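Local structure of superoxide dismutase [Mn/Fe] (Aeropyrum pernix, 3AK2) at residues 6-10 and 36-40; 46-50 and 65-69; 78-82 and 129-133; 114-119 and 183-187. The protein catalyses the dismutation of superoxide to oxygen and hydrogen peroxide at a single metal centre that can work with either manganese or iron. One frame throughout, in Å; residues are numbered along the deposited sequence.

Contact 1 of 4, residues 6-10 and 36-40; sequences RYELP and HNTYV. With EDO (1,2-ethanediol), chain J.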
loop_
_atom_site.group_PDB
_atom_site.type_symbol
_atom_site.label_atom_id
_atom_site.label_comp_id
_atom_site.label_asym_id
_atom_site.label_seq_id
_atom_site.Cartn_x
_atom_site.Cartn_y
_atom_site.Cartn_z
ATOM N N ARG A 6 -4.505 24.963 -12.845
ATOM C CA ARG A 6 -5.028 24.527 -11.558
ATOM C C ARG A 6 -6.243 23.643 -11.734
ATOM O O ARG A 6 -7.064 23.864 -12.632
ATOM C CB ARG A 6 -5.421 25.735 -10.703
ATOM C CG ARG A 6 -4.335 26.249 -9.776
ATOM C CD ARG A 6 -3.192 26.886 -10.540
ATOM N NE ARG A 6 -2.206 27.476 -9.640
ATOM C CZ ARG A 6 -1.012 27.918 -10.023
ATOM N NH1 ARG A 6 -0.639 27.826 -11.294
ATOM N NH2 ARG A 6 -0.183 28.438 -9.127
ATOM N N TYR A 7 -6.352 22.640 -10.868
ATOM C CA TYR A 7 -7.582 21.869 -10.742
ATOM C C TYR A 7 -8.624 22.729 -10.049
ATOM O O TYR A 7 -8.289 23.618 -9.263
ATOM C CB TYR A 7 -7.323 20.565 -9.977
ATOM C CG TYR A 7 -6.263 19.744 -10.660
ATOM C CD1 TYR A 7 -4.983 19.638 -10.125
ATOM C CD2 TYR A 7 -6.522 19.121 -11.880
ATOM C CE1 TYR A 7 -3.997 18.908 -10.774
ATOM C CE2 TYR A 7 -5.541 18.402 -12.537
ATOM C CZ TYR A 7 -4.282 18.299 -11.981
ATOM O OH TYR A 7 -3.299 17.586 -12.624
ATOM N N GLU A 8 -9.887 22.478 -10.370
ATOM C CA GLU A 8 -11.003 23.226 -9.796
ATOM C C GLU A 8 -12.073 22.263 -9.328
ATOM O O GLU A 8 -12.286 21.211 -9.940
ATOM C CB GLU A 8 -11.626 24.171 -10.826
ATOM C CG GLU A 8 -10.669 25.106 -11.535
ATOM C CD GLU A 8 -11.299 25.710 -12.772
ATOM O OE1 GLU A 8 -10.910 25.314 -13.893
ATOM O OE2 GLU A 8 -12.201 26.559 -12.621
ATOM N N LEU A 9 -12.755 22.636 -8.250
ATOM C CA LEU A 9 -13.902 21.884 -7.766
ATOM C C LEU A 9 -15.103 22.108 -8.686
ATOM O O LEU A 9 -15.571 23.241 -8.823
ATOM C CB LEU A 9 -14.257 22.321 -6.343
ATOM C CG LEU A 9 -15.397 21.551 -5.671
ATOM C CD1 LEU A 9 -14.938 20.149 -5.335
ATOM C CD2 LEU A 9 -15.878 22.275 -4.419
ATOM N N PRO A 10 -15.604 21.034 -9.323
ATOM C CA PRO A 10 -16.796 21.220 -10.146
ATOM C C PRO A 10 -18.041 21.344 -9.272
ATOM O O PRO A 10 -18.057 20.823 -8.154
ATOM C CB PRO A 10 -16.858 19.930 -10.963
ATOM C CG PRO A 10 -16.236 18.905 -10.079
ATOM C CD PRO A 10 -15.139 19.632 -9.334
ATOM N N HIS A 36 -14.146 16.599 -1.300
ATOM C CA HIS A 36 -13.694 16.791 -2.670
ATOM C C HIS A 36 -12.841 18.063 -2.768
ATOM O O HIS A 36 -11.768 18.051 -3.375
ATOM C CB HIS A 36 -14.865 16.808 -3.656
ATOM C CG HIS A 36 -14.443 16.771 -5.095
ATOM N ND1 HIS A 36 -15.348 16.696 -6.133
ATOM C CD2 HIS A 36 -13.216 16.803 -5.670
ATOM C CE1 HIS A 36 -14.697 16.691 -7.282
ATOM N NE2 HIS A 36 -13.401 16.757 -7.030
ATOM N N ASN A 37 -13.292 19.144 -2.136
ATOM C CA ASN A 37 -12.529 20.396 -2.128
ATOM C C ASN A 37 -11.101 20.208 -1.620
ATOM O O ASN A 37 -10.152 20.774 -2.170
ATOM C CB ASN A 37 -13.239 21.463 -1.293
ATOM C CG ASN A 37 -12.767 22.869 -1.619
ATOM O OD1 ASN A 37 -12.571 23.218 -2.784
ATOM N ND2 ASN A 37 -12.585 23.685 -0.589
ATOM N N THR A 38 -10.951 19.401 -0.576
ATOM C CA THR A 38 -9.641 19.132 0.007
ATOM C C THR A 38 -8.705 18.454 -0.996
ATOM O O THR A 38 -7.520 18.780 -1.057
ATOM C CB THR A 38 -9.778 18.321 1.312
ATOM O OG1 THR A 38 -10.390 19.146 2.310
ATOM C CG2 THR A 38 -8.426 17.848 1.830
ATOM N N TYR A 39 -9.234 17.527 -1.792
ATOM C CA TYR A 39 -8.396 16.856 -2.790
ATOM C C TYR A 39 -7.965 17.813 -3.894
ATOM O O TYR A 39 -6.813 17.791 -4.334
ATOM C CB TYR A 39 -9.081 15.616 -3.369
ATOM C CG TYR A 39 -9.642 14.690 -2.317
ATOM C CD1 TYR A 39 -8.872 14.282 -1.228
ATOM C CD2 TYR A 39 -10.948 14.220 -2.414
ATOM C CE1 TYR A 39 -9.400 13.439 -0.255
ATOM C CE2 TYR A 39 -11.481 13.384 -1.455
ATOM C CZ TYR A 39 -10.711 12.997 -0.382
ATOM O OH TYR A 39 -11.258 12.153 0.557
ATOM N N VAL A 40 -8.878 18.676 -4.327
ATOM C CA VAL A 40 -8.534 19.698 -5.309
ATOM C C VAL A 40 -7.386 20.560 -4.782
ATOM O O VAL A 40 -6.372 20.742 -5.460
ATOM C CB VAL A 40 -9.753 20.580 -5.664
ATOM C CG1 VAL A 40 -9.347 21.725 -6.593
ATOM C CG2 VAL A 40 -10.852 19.736 -6.299
HETATM C C1 EDO J . -18.255 24.031 -6.838
HETATM O O1 EDO J . -17.211 24.975 -7.110
HETATM C C2 EDO J . -19.352 24.702 -6.018
HETATM O O2 EDO J . -20.633 24.233 -6.454
#
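L9 reaches from the extended N-terminal segment 6-10 onto the helical turn 36-40 and puts a methyl group over the imidazole of H36. Its CB lies 4.0 Å from O1 of an ethanediol molecule, probably a leftover of crystallisation, whose O1 donates a hydrogen bond to L9 O. CG, set anti to the backbone N (chi1 -176°), keeps beside the same ethanediol, and there the side chain forks. CD2 runs past the side chain of N37, whereas CD1 settles over one face of the H36 ring, 3.6 Å from its centroid and 19° off the normal, a CH-pi contact. The same CD1 also touches V40 CG2 at 4.2 Å. This is the N-terminal arm of the alpha-hairpin domain of iron/manganese superoxide dismutases, lying along the long helix 25-54. P10 adds its CD, 3.6 Å from H36 CE1, so two consecutive residues pack on one imidazole, whose ring nitrogens are hydrogen-bonded to W83 and H76. Nearer the start of the segment V40 CG1 meets Y7 O at 3.4 Å and Y7 CB at 4.1 Å. The Y7 ring leads away from the turn, and its hydroxyl is hydrogen-bonded to D136 and R143 of the second subunit.

Contact 2 of 4, residues 46-50 and 65-69; sequences ALEKI and VMRDF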
loop_
_atom_site.group_PDB
_atom_site.type_symbol
_atom_site.label_atom_id
_atom_site.label_comp_id
_atom_site.label_asym_id
_atom_site.label_seq_id
_atom_site.Cartn_x
_atom_site.Cartn_y
_atom_site.Cartn_z
ATOM N N ALA A 46 0.537 20.254 -4.292
ATOM C CA ALA A 46 1.648 19.421 -4.748
ATOM C C ALA A 46 2.288 19.989 -6.010
ATOM O O ALA A 46 3.513 20.043 -6.124
ATOM C CB ALA A 46 1.193 17.998 -4.978
ATOM N N LEU A 47 1.463 20.431 -6.954
ATOM C CA LEU A 47 1.991 21.007 -8.187
ATOM C C LEU A 47 2.716 22.328 -7.944
ATOM O O LEU A 47 3.679 22.645 -8.640
ATOM C CB LEU A 47 0.897 21.150 -9.251
ATOM C CG LEU A 47 0.391 19.829 -9.854
ATOM C CD1 LEU A 47 -0.689 20.101 -10.879
ATOM C CD2 LEU A 47 1.515 19.003 -10.475
ATOM N N GLU A 48 2.266 23.088 -6.949
ATOM C CA GLU A 48 2.947 24.324 -6.571
ATOM C C GLU A 48 4.359 24.044 -6.052
ATOM O O GLU A 48 5.302 24.778 -6.370
ATOM C CB GLU A 48 2.139 25.082 -5.524
ATOM C CG GLU A 48 2.728 26.429 -5.155
ATOM C CD GLU A 48 1.835 27.225 -4.231
ATOM O OE1 GLU A 48 1.128 26.611 -3.400
ATOM O OE2 GLU A 48 1.845 28.470 -4.335
ATOM N N LYS A 49 4.503 22.986 -5.258
ATOM C CA LYS A 49 5.817 22.563 -4.781
ATOM C C LYS A 49 6.739 22.150 -5.923
ATOM O O LYS A 49 7.920 22.512 -5.938
ATOM C CB LYS A 49 5.686 21.441 -3.755
ATOM C CG LYS A 49 5.086 21.914 -2.447
ATOM C CD LYS A 49 4.714 20.768 -1.532
ATOM C CE LYS A 49 3.843 21.272 -0.393
ATOM N NZ LYS A 49 3.395 20.167 0.493
ATOM N N ILE A 50 6.205 21.399 -6.883
ATOM C CA ILE A 50 6.981 21.009 -8.052
ATOM C C ILE A 50 7.425 22.253 -8.825
ATOM O O ILE A 50 8.593 22.364 -9.209
ATOM C CB ILE A 50 6.209 20.001 -8.940
ATOM C CG1 ILE A 50 6.010 18.690 -8.171
ATOM C CG2 ILE A 50 6.957 19.743 -10.251
ATOM C CD1 ILE A 50 5.042 17.708 -8.797
ATOM N N VAL A 65 6.308 14.502 -2.527
ATOM C CA VAL A 65 5.419 15.410 -3.243
ATOM C C VAL A 65 4.607 14.637 -4.283
ATOM O O VAL A 65 3.419 14.903 -4.478
ATOM C CB VAL A 65 6.178 16.596 -3.884
ATOM C CG1 VAL A 65 5.238 17.452 -4.722
ATOM C CG2 VAL A 65 6.815 17.459 -2.800
ATOM N N MET A 66 5.232 13.657 -4.926
ATOM C CA MET A 66 4.500 12.857 -5.902
ATOM C C MET A 66 3.467 11.932 -5.264
ATOM O O MET A 66 2.400 11.716 -5.839
ATOM C CB MET A 66 5.450 12.120 -6.836
ATOM C CG MET A 66 6.175 13.081 -7.748
ATOM S SD MET A 66 7.431 12.318 -8.764
ATOM C CE MET A 66 8.006 13.761 -9.666
ATOM N N ARG A 67 3.760 11.417 -4.069
ATOM C CA ARG A 67 2.753 10.678 -3.309
ATOM C C ARG A 67 1.552 11.566 -2.971
ATOM O O ARG A 67 0.405 11.119 -3.063
ATOM C CB ARG A 67 3.357 10.084 -2.038
ATOM C CG ARG A 67 4.117 8.785 -2.249
ATOM C CD ARG A 67 4.928 8.433 -1.016
ATOM N NE ARG A 67 5.510 7.096 -1.106
ATOM C CZ ARG A 67 6.419 6.617 -0.262
ATOM N NH1 ARG A 67 6.888 7.381 0.721
ATOM N NH2 ARG A 67 6.871 5.377 -0.414
ATOM N N ASP A 68 1.820 12.821 -2.608
ATOM C CA ASP A 68 0.762 13.790 -2.319
ATOM C C ASP A 68 -0.049 14.079 -3.578
ATOM O O ASP A 68 -1.287 14.117 -3.542
ATOM C CB ASP A 68 1.337 15.113 -1.807
ATOM C CG ASP A 68 1.984 15.005 -0.438
ATOM O OD1 ASP A 68 1.808 13.994 0.275
ATOM O OD2 ASP A 68 2.673 15.982 -0.079
ATOM N N PHE A 69 0.648 14.308 -4.690
ATOM C CA PHE A 69 -0.028 14.530 -5.961
ATOM C C PHE A 69 -0.886 13.326 -6.342
ATOM O O PHE A 69 -2.048 13.485 -6.701
ATOM C CB PHE A 69 0.952 14.856 -7.093
ATOM C CG PHE A 69 0.289 14.917 -8.439
ATOM C CD1 PHE A 69 0.391 13.851 -9.329
ATOM C CD2 PHE A 69 -0.486 16.018 -8.795
ATOM C CE1 PHE A 69 -0.253 13.899 -10.565
ATOM C CE2 PHE A 69 -1.133 16.062 -10.029
ATOM C CZ PHE A 69 -1.006 15.000 -10.905
HETATM O O HOH W 1 2.180 18.405 -1.376
#
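A46 and V65 bring the two helices of the alpha-hairpin together, and most of the contact is apolar. A46 CB packs on F69 CB at 3.8 Å, where the backbones come nearest. V65 packs through both methyls: its CG1, anti to the backbone N (chi1 175°), reaches A46 O at 3.4 Å and I50 CG1 at 3.7 Å, while CG2 takes the aliphatic part of K49, meeting CD at 4.1 Å. On the flank, L47 lays its CD2 against F69 CD2 at 4.0 Å, approaching the ring obliquely.

The polar part is a single water-mediated link. K49, its chain extended beyond CG, ends with NZ 4.3 Å from D68 OD2, too far for a salt bridge. One water accepts from K49 NZ and donates to D68 OD2, each bond 2.8 Å long, and so joins the two opposite charges. The other carboxylate oxygen of D68 forms a salt bridge with R63 of the third subunit, so this aspartate serves both the hairpin and the tetramer.

Segment 46-50 lies on helix 25-54 and segment 65-69 on helix 62-82; the axes of the two short segments run roughly antiparallel, at 148°, and approach to 9.3 Å. Y7 of the N-terminal arm packs on L47 and F69, and R143 of the second subunit touches the same two side chains, while I60 of the loop joining the helices touches V65.

Contact 3 of 4, residues 78-82 and 129-133; sequences MHTIF and GWGVL. With MN (manganese (II) ion), chain E.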
loop_
_atom_site.group_PDB
_atom_site.type_symbol
_atom_site.label_atom_id
_atom_site.label_comp_id
_atom_site.label_asym_id
_atom_site.label_seq_id
_atom_site.Cartn_x
_atom_site.Cartn_y
_atom_site.Cartn_z
ATOM N N MET A 78 -11.608 10.879 -9.236
ATOM C CA MET A 78 -12.600 9.883 -8.834
ATOM C C MET A 78 -13.914 10.537 -8.415
ATOM O O MET A 78 -14.984 10.076 -8.809
ATOM C CB MET A 78 -12.071 8.949 -7.737
ATOM C CG MET A 78 -10.863 8.100 -8.144
ATOM S SD MET A 78 -11.198 6.899 -9.455
ATOM C CE MET A 78 -12.143 5.662 -8.548
ATOM N N HIS A 79 -13.848 11.622 -7.643
ATOM C CA HIS A 79 -15.081 12.332 -7.266
ATOM C C HIS A 79 -15.724 13.032 -8.459
ATOM O O HIS A 79 -16.947 13.103 -8.555
ATOM C CB HIS A 79 -14.841 13.309 -6.111
ATOM C CG HIS A 79 -14.590 12.634 -4.800
ATOM N ND1 HIS A 79 -13.354 12.133 -4.450
ATOM C CD2 HIS A 79 -15.416 12.354 -3.762
ATOM C CE1 HIS A 79 -13.429 11.577 -3.254
ATOM N NE2 HIS A 79 -14.669 11.697 -2.813
ATOM N N THR A 80 -14.897 13.534 -9.371
ATOM C CA THR A 80 -15.380 14.174 -10.594
ATOM C C THR A 80 -16.223 13.214 -11.438
ATOM O O THR A 80 -17.199 13.633 -12.060
ATOM C CB THR A 80 -14.196 14.749 -11.402
ATOM O OG1 THR A 80 -13.599 15.819 -10.660
ATOM C CG2 THR A 80 -14.631 15.267 -12.775
ATOM N N ILE A 81 -15.861 11.934 -11.440
ATOM C CA ILE A 81 -16.651 10.910 -12.126
ATOM C C ILE A 81 -17.866 10.504 -11.275
ATOM O O ILE A 81 -18.973 10.332 -11.797
ATOM C CB ILE A 81 -15.782 9.679 -12.476
ATOM C CG1 ILE A 81 -14.626 10.093 -13.396
ATOM C CG2 ILE A 81 -16.632 8.576 -13.109
ATOM C CD1 ILE A 81 -13.566 9.022 -13.587
ATOM N N PHE A 82 -17.655 10.386 -9.964
ATOM C CA PHE A 82 -18.688 9.953 -9.016
ATOM C C PHE A 82 -19.980 10.779 -9.081
ATOM O O PHE A 82 -21.076 10.210 -9.124
ATOM C CB PHE A 82 -18.102 9.962 -7.598
ATOM C CG PHE A 82 -19.025 9.437 -6.525
ATOM C CD1 PHE A 82 -19.558 8.156 -6.597
ATOM C CD2 PHE A 82 -19.322 10.223 -5.412
ATOM C CE1 PHE A 82 -20.401 7.675 -5.586
ATOM C CE2 PHE A 82 -20.150 9.751 -4.395
ATOM C CZ PHE A 82 -20.694 8.476 -4.484
ATOM N N GLY A 129 -12.160 3.170 0.029
ATOM C CA GLY A 129 -11.850 3.058 -1.386
ATOM C C GLY A 129 -13.070 3.134 -2.272
ATOM O O GLY A 129 -14.058 3.797 -1.932
ATOM N N TRP A 130 -12.994 2.443 -3.406
ATOM C CA TRP A 130 -13.968 2.562 -4.485
ATOM C C TRP A 130 -14.238 1.216 -5.118
ATOM O O TRP A 130 -13.339 0.388 -5.231
ATOM C CB TRP A 130 -13.423 3.477 -5.590
ATOM C CG TRP A 130 -13.049 4.834 -5.123
ATOM C CD1 TRP A 130 -11.895 5.195 -4.488
ATOM C CD2 TRP A 130 -13.821 6.034 -5.265
ATOM N NE1 TRP A 130 -11.911 6.538 -4.208
ATOM C CE2 TRP A 130 -13.080 7.080 -4.675
ATOM C CE3 TRP A 130 -15.073 6.324 -5.830
ATOM C CZ2 TRP A 130 -13.546 8.393 -4.630
ATOM C CZ3 TRP A 130 -15.531 7.632 -5.790
ATOM C CH2 TRP A 130 -14.773 8.647 -5.187
ATOM N N GLY A 131 -15.483 1.013 -5.544
ATOM C CA GLY A 131 -15.805 -0.030 -6.517
ATOM C C GLY A 131 -15.796 0.605 -7.895
ATOM O O GLY A 131 -16.339 1.694 -8.078
ATOM N N VAL A 132 -15.164 -0.061 -8.859
ATOM C CA VAL A 132 -14.941 0.536 -10.176
ATOM C C VAL A 132 -15.327 -0.395 -11.319
ATOM O O VAL A 132 -14.884 -1.543 -11.373
ATOM C CB VAL A 132 -13.453 0.977 -10.350
ATOM C CG1 VAL A 132 -13.204 1.552 -11.747
ATOM C CG2 VAL A 132 -13.046 1.987 -9.271
ATOM N N LEU A 133 -16.170 0.114 -12.215
ATOM C CA LEU A 133 -16.387 -0.505 -13.512
ATOM C C LEU A 133 -15.584 0.294 -14.527
ATOM O O LEU A 133 -15.793 1.502 -14.684
ATOM C CB LEU A 133 -17.875 -0.496 -13.884
ATOM C CG LEU A 133 -18.235 -1.019 -15.281
ATOM C CD1 LEU A 133 -17.941 -2.503 -15.399
ATOM C CD2 LEU A 133 -19.698 -0.744 -15.599
HETATM MN MN MN E . -15.355 10.514 -1.082
HETATM O O HOH W 2 -13.672 9.228 -1.178
#
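W130 projects from the first strand of the C-terminal sheet into the manganese site, where its indole meets H79 and F82 of helix 62-82 in an aromatic cluster that joins the two domains of the iron/manganese superoxide dismutase fold. The indole points its edge at both partners. Its six-membered ring stands at 84° to the H79 imidazole, with centroids 4.9 Å apart, and CH2 lies over the centre of the H79 face: a T-shaped pair. Toward F82 the adjoining part of the rim gives a second edge-to-face pair, with planes at 82°, and W130 CZ3 touches F82 CB at 3.9 Å. M78 instead covers a face of the indole, its CB 3.7 Å from the centroid of the six-membered ring. Bends at chi2 and chi3 carry SD and CE back over the indole: SD stands above the five-membered ring, a more distant Met-aromatic contact, and CE packs 3.6 Å from W130 CG and also touches V132 CG2. Packing across its face and a bond from ND1 to G75 O would together restrict turning of the H79 imidazole. Its NE2 binds manganese at 2.2 Å alongside H31, D165 and H169, and a water 2.1 Å from manganese completes the five ligands.

Contact 4 of 4, residues 114-119 and 183-187; sequences FKALFS and VENWW
An aromatic cluster of F114, F118, W186 and W187 joins helix 111-123 to the 183-187 segment at the C-terminal part of helix 179-186. K115, its CG anti to the backbone N (chi1 -180°) and its chain extended beyond, lies along one face of the W187 indole, with CG above the benzo side and CE 3.6 Å from the centroid of the five-membered ring, a CH-pi contact. Its NZ makes an off-centre cation-pi interaction with that ring and donates to a water bonded to E184 O and OE1; E184 OE2 forms a salt bridge with K123. W186 CZ3 covers the opposite face, sandwiching the indole. W187 NE1 donates to S119 OG over 2.9 Å; the bond is bent, 139° at the hydrogen, and the hydroxyl lies 18° out of the ring plane. S119 OG in turn donates to K115 O, which also accepts S119 N from the other face. F118 CD2 meets W187 CZ2 at 3.5 Å, and F118 CE2 touches W186 CZ3 at 3.6 Å. F114 CE2 reaches W187 CH2 at 3.7 Å. Packing of F118, V183 and W186 on I164 ties the cluster to strand 159-165, an arrangement of helices against the three-stranded antiparallel sheet that belongs to the C-terminal domain of this family.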
loop_
_atom_site.group_PDB
_atom_site.type_symbol
_atom_site.label_atom_id
_atom_site.label_comp_id
_atom_site.label_asym_id
_atom_site.label_seq_id
_atom_site.Cartn_x
_atom_site.Cartn_y
_atom_site.Cartn_z
ATOM N N PHE A 114 -23.884 -9.033 -13.071
ATOM C CA PHE A 114 -23.014 -7.858 -12.962
ATOM C C PHE A 114 -23.242 -7.110 -11.648
ATOM O O PHE A 114 -22.289 -6.768 -10.945
ATOM C CB PHE A 114 -23.226 -6.902 -14.142
ATOM C CG PHE A 114 -22.847 -5.473 -13.838
ATOM C CD1 PHE A 114 -21.517 -5.063 -13.893
ATOM C CD2 PHE A 114 -23.819 -4.546 -13.466
ATOM C CE1 PHE A 114 -21.164 -3.752 -13.591
ATOM C CE2 PHE A 114 -23.473 -3.237 -13.158
ATOM C CZ PHE A 114 -22.143 -2.838 -13.226
ATOM N N LYS A 115 -24.508 -6.845 -11.331
ATOM C CA LYS A 115 -24.865 -6.077 -10.146
ATOM C C LYS A 115 -24.362 -6.769 -8.880
ATOM O O LYS A 115 -23.804 -6.124 -7.989
ATOM C CB LYS A 115 -26.380 -5.869 -10.081
ATOM C CG LYS A 115 -26.837 -5.072 -8.878
ATOM C CD LYS A 115 -28.330 -4.807 -8.916
ATOM C CE LYS A 115 -28.788 -4.127 -7.644
ATOM N NZ LYS A 115 -30.251 -3.853 -7.662
ATOM N N ALA A 116 -24.547 -8.084 -8.812
ATOM C CA ALA A 116 -24.088 -8.855 -7.665
ATOM C C ALA A 116 -22.569 -8.772 -7.507
ATOM O O ALA A 116 -22.066 -8.632 -6.394
ATOM C CB ALA A 116 -24.542 -10.307 -7.783
ATOM N N LEU A 117 -21.842 -8.848 -8.619
ATOM C CA LEU A 117 -20.382 -8.812 -8.567
ATOM C C LEU A 117 -19.869 -7.423 -8.201
ATOM O O LEU A 117 -18.990 -7.285 -7.348
ATOM C CB LEU A 117 -19.772 -9.282 -9.891
ATOM C CG LEU A 117 -18.240 -9.317 -9.972
ATOM C CD1 LEU A 117 -17.643 -10.205 -8.887
ATOM C CD2 LEU A 117 -17.776 -9.776 -11.341
ATOM N N PHE A 118 -20.427 -6.405 -8.847
ATOM C CA PHE A 118 -20.063 -5.025 -8.550
ATOM C C PHE A 118 -20.370 -4.692 -7.092
ATOM O O PHE A 118 -19.551 -4.074 -6.409
ATOM C CB PHE A 118 -20.774 -4.059 -9.504
ATOM C CG PHE A 118 -20.295 -2.634 -9.396
ATOM C CD1 PHE A 118 -19.297 -2.156 -10.240
ATOM C CD2 PHE A 118 -20.847 -1.770 -8.456
ATOM C CE1 PHE A 118 -18.856 -0.836 -10.142
ATOM C CE2 PHE A 118 -20.411 -0.457 -8.354
ATOM C CZ PHE A 118 -19.416 0.010 -9.197
ATOM N N SER A 119 -21.540 -5.110 -6.610
ATOM C CA SER A 119 -21.910 -4.879 -5.216
ATOM C C SER A 119 -20.947 -5.561 -4.255
ATOM O O SER A 119 -20.571 -4.976 -3.242
ATOM C CB SER A 119 -23.339 -5.340 -4.938
ATOM O OG SER A 119 -24.261 -4.517 -5.626
ATOM N N VAL A 183 -24.543 0.450 -0.273
ATOM C CA VAL A 183 -24.258 -0.024 -1.629
ATOM C C VAL A 183 -25.539 -0.466 -2.334
ATOM O O VAL A 183 -25.757 -0.138 -3.502
ATOM C CB VAL A 183 -23.212 -1.166 -1.617
ATOM C CG1 VAL A 183 -23.066 -1.807 -2.996
ATOM C CG2 VAL A 183 -21.863 -0.653 -1.110
ATOM N N GLU A 184 -26.390 -1.196 -1.615
ATOM C CA GLU A 184 -27.665 -1.645 -2.168
ATOM C C GLU A 184 -28.550 -0.465 -2.577
ATOM O O GLU A 184 -29.165 -0.477 -3.647
ATOM C CB GLU A 184 -28.397 -2.554 -1.175
ATOM C CG GLU A 184 -27.755 -3.932 -0.990
ATOM C CD GLU A 184 -27.732 -4.760 -2.268
ATOM O OE1 GLU A 184 -28.709 -4.702 -3.047
ATOM O OE2 GLU A 184 -26.736 -5.480 -2.488
ATOM N N ASN A 185 -28.592 0.554 -1.727
ATOM C CA ASN A 185 -29.389 1.749 -1.989
ATOM C C ASN A 185 -28.840 2.629 -3.110
ATOM O O ASN A 185 -29.602 3.266 -3.838
ATOM C CB ASN A 185 -29.569 2.560 -0.707
ATOM C CG ASN A 185 -30.743 2.082 0.116
ATOM O OD1 ASN A 185 -31.894 2.361 -0.214
ATOM N ND2 ASN A 185 -30.461 1.362 1.196
ATOM N N TRP A 186 -27.518 2.644 -3.254
ATOM C CA TRP A 186 -26.845 3.463 -4.264
ATOM C C TRP A 186 -27.306 3.155 -5.692
ATOM O O TRP A 186 -27.363 4.051 -6.536
ATOM C CB TRP A 186 -25.328 3.308 -4.118
ATOM C CG TRP A 186 -24.495 3.882 -5.228
ATOM C CD1 TRP A 186 -24.069 5.173 -5.354
ATOM C CD2 TRP A 186 -23.962 3.168 -6.347
ATOM N NE1 TRP A 186 -23.307 5.307 -6.492
ATOM C CE2 TRP A 186 -23.225 4.092 -7.120
ATOM C CE3 TRP A 186 -24.036 1.834 -6.773
ATOM C CZ2 TRP A 186 -22.566 3.725 -8.297
ATOM C CZ3 TRP A 186 -23.380 1.471 -7.941
ATOM C CH2 TRP A 186 -22.651 2.415 -8.687
ATOM N N TRP A 187 -27.667 1.900 -5.957
ATOM C CA TRP A 187 -28.164 1.518 -7.280
ATOM C C TRP A 187 -29.360 2.353 -7.733
ATOM O O TRP A 187 -29.551 2.566 -8.928
ATOM C CB TRP A 187 -28.517 0.032 -7.319
ATOM C CG TRP A 187 -27.315 -0.836 -7.199
ATOM C CD1 TRP A 187 -26.889 -1.497 -6.085
ATOM C CD2 TRP A 187 -26.357 -1.116 -8.224
ATOM N NE1 TRP A 187 -25.725 -2.180 -6.353
ATOM C CE2 TRP A 187 -25.380 -1.967 -7.661
ATOM C CE3 TRP A 187 -26.232 -0.735 -9.568
ATOM C CZ2 TRP A 187 -24.288 -2.441 -8.395
ATOM C CZ3 TRP A 187 -25.146 -1.209 -10.297
ATOM C CH2 TRP A 187 -24.191 -2.057 -9.707
HETATM O O HOH W 3 -30.329 -2.613 -4.830
#

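In the fold
Contacts 1 and 2 share helix 25-54 and touch each other through Y7; contacts 2 and 3 share helix 62-82, although their nearest atoms are about 10 Å apart. Contact 3 lies at the core, its centre about 2 Å from the chain centre, and joins the alpha-hairpin domain to the C-terminal domain, within which contact 4 lies. These two meet where F118 touches strand 129-133 and F82 approaches W186. Contact 1, made by a loop and a helix, is partly buried, whereas contacts 2, 3 and 4 are buried. Contact 2 is mainly apolar, aliphatic groups with one phenylalanine, plus a water-bridged charge pair near subunit interfaces; contact 3 is aromatic beside a metal; only contact 4 has a direct hydrogen bond across its segments.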